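Local coordinates for protein O-succinylhomoserine sulfhydrylase (Mycobacterium tuberculosis, PDB 3NDN) that probably makes L-homocysteine from O-succinyl-L-homoserine and hydrogen sulfide, using pyridoxal 5'-phosphate, in methionine biosynthesis, at residues F86-R89 and L90-E94; E275-A278 and I279-Q282. All blocks are in the same frame, centred on the assembly; numbering follows the deposited sequence.

Interaction 1 (86-94) comes first along the chain, on helix 81-94; interaction 2 (275-282) follows much later, at the start of helix 277-296. Both are local, each joining one helical turn to the next, and their centres lie about 15 Å apart. They meet through one salt bridge, in which Arg89 NH2 stands 3.2 Å from Glu275 OE2. Helix 81-94 packs on the seven-stranded sheet of the cofactor-binding domain, at strands 98-102 and 238-242, whereas helix 277-296 leads from that domain toward the five-stranded C-terminal sheet. The bridge therefore ties a sheet-packing helix to the start of the long connecting helix, whose opening turns also border a second subunit.

Interaction 1: F86-R89 and L90-E94; sequences FEER and LRLIE
Four successive i to i+4 bonds link Phe86, Glu87, Glu88 and Arg89 to Leu90, Arg91, Leu92 and Ile93, the regular pattern of an alpha helix. Leu92 N to Glu88 O measures 2.9 Å, and Leu90 N reaches Phe86 O at 3.1 Å with a nearly straight N-H (168°). The main polar side-chain contact is an i to i+3 salt bridge between Glu88 and Arg91. Both side chains start with CG opposite the backbone N, then bend, Glu88 at chi2 (79°) and Arg91 at chi3, which brings their charged ends side by side. Arg91 grips side-on: NE bonds Glu88 OE1 at 2.9 Å and NH2 bonds Glu88 OE2 at 2.8 Å. Both oxygens lie close to the guanidinium plane, yet the nitrogens approach from above the carboxylate, whose plane is turned 54° from that of the guanidinium. Two bonds fix the guanidinium's rotation, and Arg91 NH1 adds a third to Ala96 O beyond the helix end. On the same side, Glu88 CG meets Leu92 CD1 at 4.1 Å. Phe86 and Leu90 run alongside one another, CZ of the ring 4.1 Å from Leu90 CD2. Arg89 turns elsewhere, forming a salt bridge with Glu46 and donating from NE to Gly34 O. The helix lies against the large sheet: Phe86 touches Ala101 and Arg91 touches Ala99 on strand 98-102, Glu87 OE2 accepts from Ala101 N, and Leu90 rests on Ala239 of strand 238-242.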
ATOM      1  N   PHE A  86      -6.523  12.980  -8.232  1.00 24.77           N
ATOM      2  CA  PHE A  86      -5.641  13.924  -7.488  1.00 24.80           C
ATOM      3  C   PHE A  86      -5.510  15.274  -8.244  1.00 25.73           C
ATOM      4  O   PHE A  86      -5.631  16.349  -7.626  1.00 25.85           O
ATOM      5  CB  PHE A  86      -4.219  13.336  -7.243  1.00 24.04           C
ATOM      6  CG  PHE A  86      -3.203  14.369  -6.818  1.00 25.67           C
ATOM      7  CD1 PHE A  86      -3.260  14.938  -5.551  1.00 25.63           C
ATOM      8  CD2 PHE A  86      -2.199  14.799  -7.711  1.00 24.59           C
ATOM      9  CE1 PHE A  86      -2.340  15.912  -5.163  1.00 26.78           C
ATOM     10  CE2 PHE A  86      -1.284  15.770  -7.336  1.00 27.47           C
ATOM     11  CZ  PHE A  86      -1.350  16.339  -6.066  1.00 25.48           C
ATOM     12  N   GLU A  87      -5.236  15.190  -9.548  1.00 27.07           N
ATOM     13  CA  GLU A  87      -5.057  16.372 -10.433  1.00 27.73           C
ATOM     14  C   GLU A  87      -6.313  17.259 -10.415  1.00 28.53           C
ATOM     15  O   GLU A  87      -6.216  18.488 -10.276  1.00 28.08           O
ATOM     16  CB  GLU A  87      -4.753  15.958 -11.877  1.00 28.41           C
ATOM     17  CG  GLU A  87      -3.327  15.429 -12.149  1.00 28.66           C
ATOM     18  CD  GLU A  87      -3.158  14.755 -13.522  1.00 31.73           C
ATOM     19  OE1 GLU A  87      -4.186  14.382 -14.149  1.00 29.92           O
ATOM     20  OE2 GLU A  87      -1.983  14.582 -13.984  1.00 29.72           O
ATOM     21  N   GLU A  88      -7.482  16.640 -10.548  1.00 28.63           N
ATOM     22  CA  GLU A  88      -8.730  17.418 -10.619  1.00 29.77           C
ATOM     23  C   GLU A  88      -9.163  18.014  -9.285  1.00 29.35           C
ATOM     24  O   GLU A  88      -9.665  19.151  -9.233  1.00 29.35           O
ATOM     25  CB  GLU A  88      -9.848  16.599 -11.271  1.00 29.85           C
ATOM     26  CG  GLU A  88     -11.198  17.326 -11.374  1.00 31.31           C
ATOM     27  CD  GLU A  88     -11.287  18.320 -12.528  1.00 33.57           C
ATOM     28  OE1 GLU A  88     -10.272  18.527 -13.256  1.00 31.03           O
ATOM     29  OE2 GLU A  88     -12.400  18.892 -12.710  1.00 33.91           O
ATOM     30  N   ARG A  89      -8.976  17.266  -8.194  1.00 28.98           N
ATOM     31  CA  ARG A  89      -9.263  17.790  -6.855  1.00 27.96           C
ATOM     32  C   ARG A  89      -8.409  19.031  -6.528  1.00 27.54           C
ATOM     33  O   ARG A  89      -8.938  20.044  -6.049  1.00 26.10           O
ATOM     34  CB  ARG A  89      -9.117  16.681  -5.775  1.00 27.83           C
ATOM     35  CG  ARG A  89      -9.532  17.099  -4.346  1.00 28.74           C
ATOM     36  CD  ARG A  89      -9.689  15.860  -3.416  1.00 28.32           C
ATOM     37  NE  ARG A  89     -10.823  15.023  -3.828  1.00 28.47           N
ATOM     38  CZ  ARG A  89     -11.225  13.905  -3.212  1.00 29.37           C
ATOM     39  NH1 ARG A  89     -12.281  13.239  -3.685  1.00 30.19           N
ATOM     40  NH2 ARG A  89     -10.574  13.437  -2.145  1.00 26.64           N
ATOM     41  N   LEU A  90      -7.100  18.977  -6.812  1.00 26.07           N
ATOM     42  CA  LEU A  90      -6.225  20.132  -6.576  1.00 26.21           C
ATOM     43  C   LEU A  90      -6.596  21.306  -7.517  1.00 26.06           C
ATOM     44  O   LEU A  90      -6.588  22.461  -7.096  1.00 25.97           O
ATOM     45  CB  LEU A  90      -4.719  19.752  -6.746  1.00 25.16           C
ATOM     46  CG  LEU A  90      -3.643  20.825  -6.487  1.00 27.01           C
ATOM     47  CD1 LEU A  90      -3.753  21.487  -5.098  1.00 25.80           C
ATOM     48  CD2 LEU A  90      -2.197  20.297  -6.758  1.00 26.65           C
ATOM     49  N   ARG A  91      -6.941  21.000  -8.765  1.00 25.74           N
ATOM     50  CA  ARG A  91      -7.338  22.026  -9.753  1.00 26.49           C
ATOM     51  C   ARG A  91      -8.601  22.770  -9.273  1.00 27.19           C
ATOM     52  O   ARG A  91      -8.690  24.005  -9.386  1.00 28.13           O
ATOM     53  CB  ARG A  91      -7.587  21.394 -11.144  1.00 26.62           C
ATOM     54  CG  ARG A  91      -7.796  22.433 -12.310  1.00 27.31           C
ATOM     55  CD  ARG A  91      -8.545  21.821 -13.536  1.00 29.02           C
ATOM     56  NE  ARG A  91      -9.917  21.391 -13.228  1.00 29.71           N
ATOM     57  CZ  ARG A  91     -10.937  22.200 -12.913  1.00 32.71           C
ATOM     58  NH1 ARG A  91     -10.775  23.528 -12.824  1.00 32.74           N
ATOM     59  NH2 ARG A  91     -12.136  21.673 -12.655  1.00 31.09           N
ATOM     60  N   LEU A  92      -9.554  22.019  -8.723  1.00 26.87           N
ATOM     61  CA  LEU A  92     -10.798  22.590  -8.162  1.00 27.05           C
ATOM     62  C   LEU A  92     -10.522  23.510  -6.980  1.00 27.46           C
ATOM     63  O   LEU A  92     -11.076  24.611  -6.931  1.00 28.31           O
ATOM     64  CB  LEU A  92     -11.801  21.501  -7.748  1.00 27.24           C
ATOM     65  CG  LEU A  92     -12.556  20.833  -8.920  1.00 27.37           C
ATOM     66  CD1 LEU A  92     -13.155  19.481  -8.513  1.00 26.77           C
ATOM     67  CD2 LEU A  92     -13.650  21.763  -9.477  1.00 29.84           C
ATOM     68  N   ILE A  93      -9.678  23.063  -6.046  1.00 26.94           N
ATOM     69  CA  ILE A  93      -9.278  23.893  -4.868  1.00 28.05           C
ATOM     70  C   ILE A  93      -8.615  25.226  -5.274  1.00 29.39           C
ATOM     71  O   ILE A  93      -8.883  26.291  -4.675  1.00 30.45           O
ATOM     72  CB  ILE A  93      -8.367  23.077  -3.894  1.00 27.25           C
ATOM     73  CG1 ILE A  93      -9.182  21.956  -3.215  1.00 27.36           C
ATOM     74  CG2 ILE A  93      -7.676  23.987  -2.837  1.00 27.55           C
ATOM     75  CD1 ILE A  93      -8.331  20.929  -2.435  1.00 26.82           C
ATOM     76  N   GLU A  94      -7.743  25.166  -6.278  1.00 30.29           N
ATOM     77  CA  GLU A  94      -6.935  26.320  -6.698  1.00 32.04           C
ATOM     78  C   GLU A  94      -7.688  27.286  -7.628  1.00 32.65           C
ATOM     79  O   GLU A  94      -7.420  28.501  -7.628  1.00 33.79           O
ATOM     80  CB  GLU A  94      -5.634  25.811  -7.352  1.00 31.95           C
ATOM     81  CG  GLU A  94      -4.620  26.891  -7.837  1.00 35.31           C
ATOM     82  CD  GLU A  94      -3.838  27.549  -6.694  1.00 38.49           C
ATOM     83  OE1 GLU A  94      -3.679  26.929  -5.621  1.00 39.16           O
ATOM     84  OE2 GLU A  94      -3.385  28.700  -6.874  1.00 42.08           O
TER

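Interaction 2: E275-A278 and I279-Q282; sequences ETLA and IRVQ
Thr276 holds OG1 between its backbone N and carbonyl carbon (chi1 57°), while Arg280 sets CG opposite its own carbonyl carbon and bends at chi3 (-68°); together these torsions fold the arginine back along the helix until NE faces the hydroxyl. The resulting bond, Arg280 NE to Thr276 OG1, is short at 2.8 Å and nearly straight (170°), with the oxygen in the guanidinium plane. One face of that guanidinium lies over Leu277, NH2 standing 3.6 Å from Leu277 CA. NH2 also donates to Gly273 O and NH1 to His228 O, so three bonds fix the buried group's orientation. The backbone alongside takes up the i to i+4 pattern of helix 277-296, which leads from the large-domain sheet toward the C-terminal domain of this PLP-dependent trans-sulfuration fold: Arg280 N bonds Thr276 O at 3.1 Å, and Val281 N bonds Leu277 O at 2.9 Å. A water bridges Glu275 O (3.1 Å) and Ile279 N (3.2 Å), standing in for a direct bond. Leu277 and Val281 lie side by side, CD1 to CG2 at 3.8 Å, and both pack on Leu209 of helix 207-210. Arg280 of the second subunit packs on Thr276, its Ile279 on Arg280 and its His283 on Ile279; Lys364 of that subunit forms a salt bridge, and its Gln232 a hydrogen bond, with Glu275.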
ATOM      1  N   GLU A 275      -8.447  16.118   1.512  1.00 25.29           N
ATOM      2  CA  GLU A 275      -9.747  16.179   2.246  1.00 26.32           C
ATOM      3  C   GLU A 275      -9.653  16.940   3.574  1.00 26.82           C
ATOM      4  O   GLU A 275     -10.615  17.599   3.985  1.00 27.76           O
ATOM      5  CB  GLU A 275     -10.303  14.792   2.507  1.00 26.86           C
ATOM      6  CG  GLU A 275     -10.631  13.993   1.221  1.00 26.69           C
ATOM      7  CD  GLU A 275     -11.231  12.619   1.471  1.00 31.17           C
ATOM      8  OE1 GLU A 275     -11.582  12.287   2.639  1.00 33.25           O
ATOM      9  OE2 GLU A 275     -11.385  11.863   0.473  1.00 32.28           O
ATOM     10  N   THR A 276      -8.513  16.827   4.249  1.00 27.02           N
ATOM     11  CA  THR A 276      -8.305  17.495   5.558  1.00 27.55           C
ATOM     12  C   THR A 276      -7.444  18.769   5.522  1.00 27.38           C
ATOM     13  O   THR A 276      -7.159  19.376   6.587  1.00 27.71           O
ATOM     14  CB  THR A 276      -7.688  16.527   6.617  1.00 27.81           C
ATOM     15  OG1 THR A 276      -6.448  16.011   6.116  1.00 26.83           O
ATOM     16  CG2 THR A 276      -8.630  15.370   6.946  1.00 29.24           C
ATOM     17  N   LEU A 277      -7.045  19.207   4.331  1.00 27.15           N
ATOM     18  CA  LEU A 277      -6.123  20.356   4.210  1.00 27.42           C
ATOM     19  C   LEU A 277      -6.653  21.619   4.899  1.00 27.63           C
ATOM     20  O   LEU A 277      -5.920  22.279   5.668  1.00 26.58           O
ATOM     21  CB  LEU A 277      -5.754  20.642   2.737  1.00 27.07           C
ATOM     22  CG  LEU A 277      -4.692  21.705   2.345  1.00 27.39           C
ATOM     23  CD1 LEU A 277      -3.297  21.379   2.868  1.00 28.46           C
ATOM     24  CD2 LEU A 277      -4.643  21.878   0.840  1.00 26.22           C
ATOM     25  N   ALA A 278      -7.922  21.948   4.634  1.00 28.08           N
ATOM     26  CA  ALA A 278      -8.546  23.158   5.205  1.00 28.52           C
ATOM     27  C   ALA A 278      -8.454  23.263   6.731  1.00 28.76           C
ATOM     28  O   ALA A 278      -7.955  24.282   7.259  1.00 27.99           O
ATOM     29  CB  ALA A 278     -10.017  23.292   4.732  1.00 28.89           C
ATOM     30  N   ILE A 279      -8.927  22.228   7.449  1.00 29.25           N
ATOM     31  CA  ILE A 279      -8.857  22.242   8.926  1.00 29.71           C
ATOM     32  C   ILE A 279      -7.429  22.132   9.506  1.00 29.45           C
ATOM     33  O   ILE A 279      -7.131  22.755  10.538  1.00 29.55           O
ATOM     34  CB  ILE A 279      -9.834  21.236   9.615  1.00 30.40           C
ATOM     35  CG1 ILE A 279      -9.504  19.777   9.244  1.00 28.88           C
ATOM     36  CG2 ILE A 279     -11.315  21.615   9.321  1.00 31.58           C
ATOM     37  CD1 ILE A 279     -10.267  18.736  10.128  1.00 32.76           C
ATOM     38  N   ARG A 280      -6.562  21.358   8.852  1.00 29.33           N
ATOM     39  CA  ARG A 280      -5.127  21.287   9.241  1.00 29.47           C
ATOM     40  C   ARG A 280      -4.394  22.642   9.117  1.00 29.69           C
ATOM     41  O   ARG A 280      -3.712  23.100  10.077  1.00 28.90           O
ATOM     42  CB  ARG A 280      -4.408  20.184   8.439  1.00 29.28           C
ATOM     43  CG  ARG A 280      -4.799  18.748   8.869  1.00 28.41           C
ATOM     44  CD  ARG A 280      -3.933  17.682   8.192  1.00 29.44           C
ATOM     45  NE  ARG A 280      -4.133  17.546   6.736  1.00 28.93           N
ATOM     46  CZ  ARG A 280      -3.304  18.053   5.813  1.00 27.68           C
ATOM     47  NH1 ARG A 280      -2.240  18.756   6.187  1.00 25.75           N
ATOM     48  NH2 ARG A 280      -3.539  17.877   4.519  1.00 25.68           N
ATOM     49  N   VAL A 281      -4.544  23.305   7.966  1.00 29.74           N
ATOM     50  CA  VAL A 281      -3.925  24.641   7.793  1.00 30.35           C
ATOM     51  C   VAL A 281      -4.498  25.678   8.781  1.00 30.89           C
ATOM     52  O   VAL A 281      -3.728  26.383   9.464  1.00 30.21           O
ATOM     53  CB  VAL A 281      -3.958  25.148   6.311  1.00 30.26           C
ATOM     54  CG1 VAL A 281      -3.437  26.590   6.217  1.00 30.63           C
ATOM     55  CG2 VAL A 281      -3.132  24.241   5.424  1.00 30.78           C
ATOM     56  N   GLN A 282      -5.834  25.734   8.900  1.00 31.30           N
ATOM     57  CA  GLN A 282      -6.494  26.583   9.913  1.00 32.50           C
ATOM     58  C   GLN A 282      -5.878  26.458  11.320  1.00 31.42           C
ATOM     59  O   GLN A 282      -5.560  27.479  11.954  1.00 30.99           O
ATOM     60  CB  GLN A 282      -8.007  26.285   9.954  1.00 33.24           C
ATOM     61  CG  GLN A 282      -8.814  27.080  10.989  1.00 38.53           C
ATOM     62  CD  GLN A 282     -10.278  26.630  11.091  1.00 44.47           C
ATOM     63  OE1 GLN A 282     -10.703  25.663  10.444  1.00 48.77           O
ATOM     64  NE2 GLN A 282     -11.050  27.327  11.915  1.00 47.36           N
TER
HETATM   65  O   HOH W   1     -10.704  20.028   5.952  1.00 25.86           O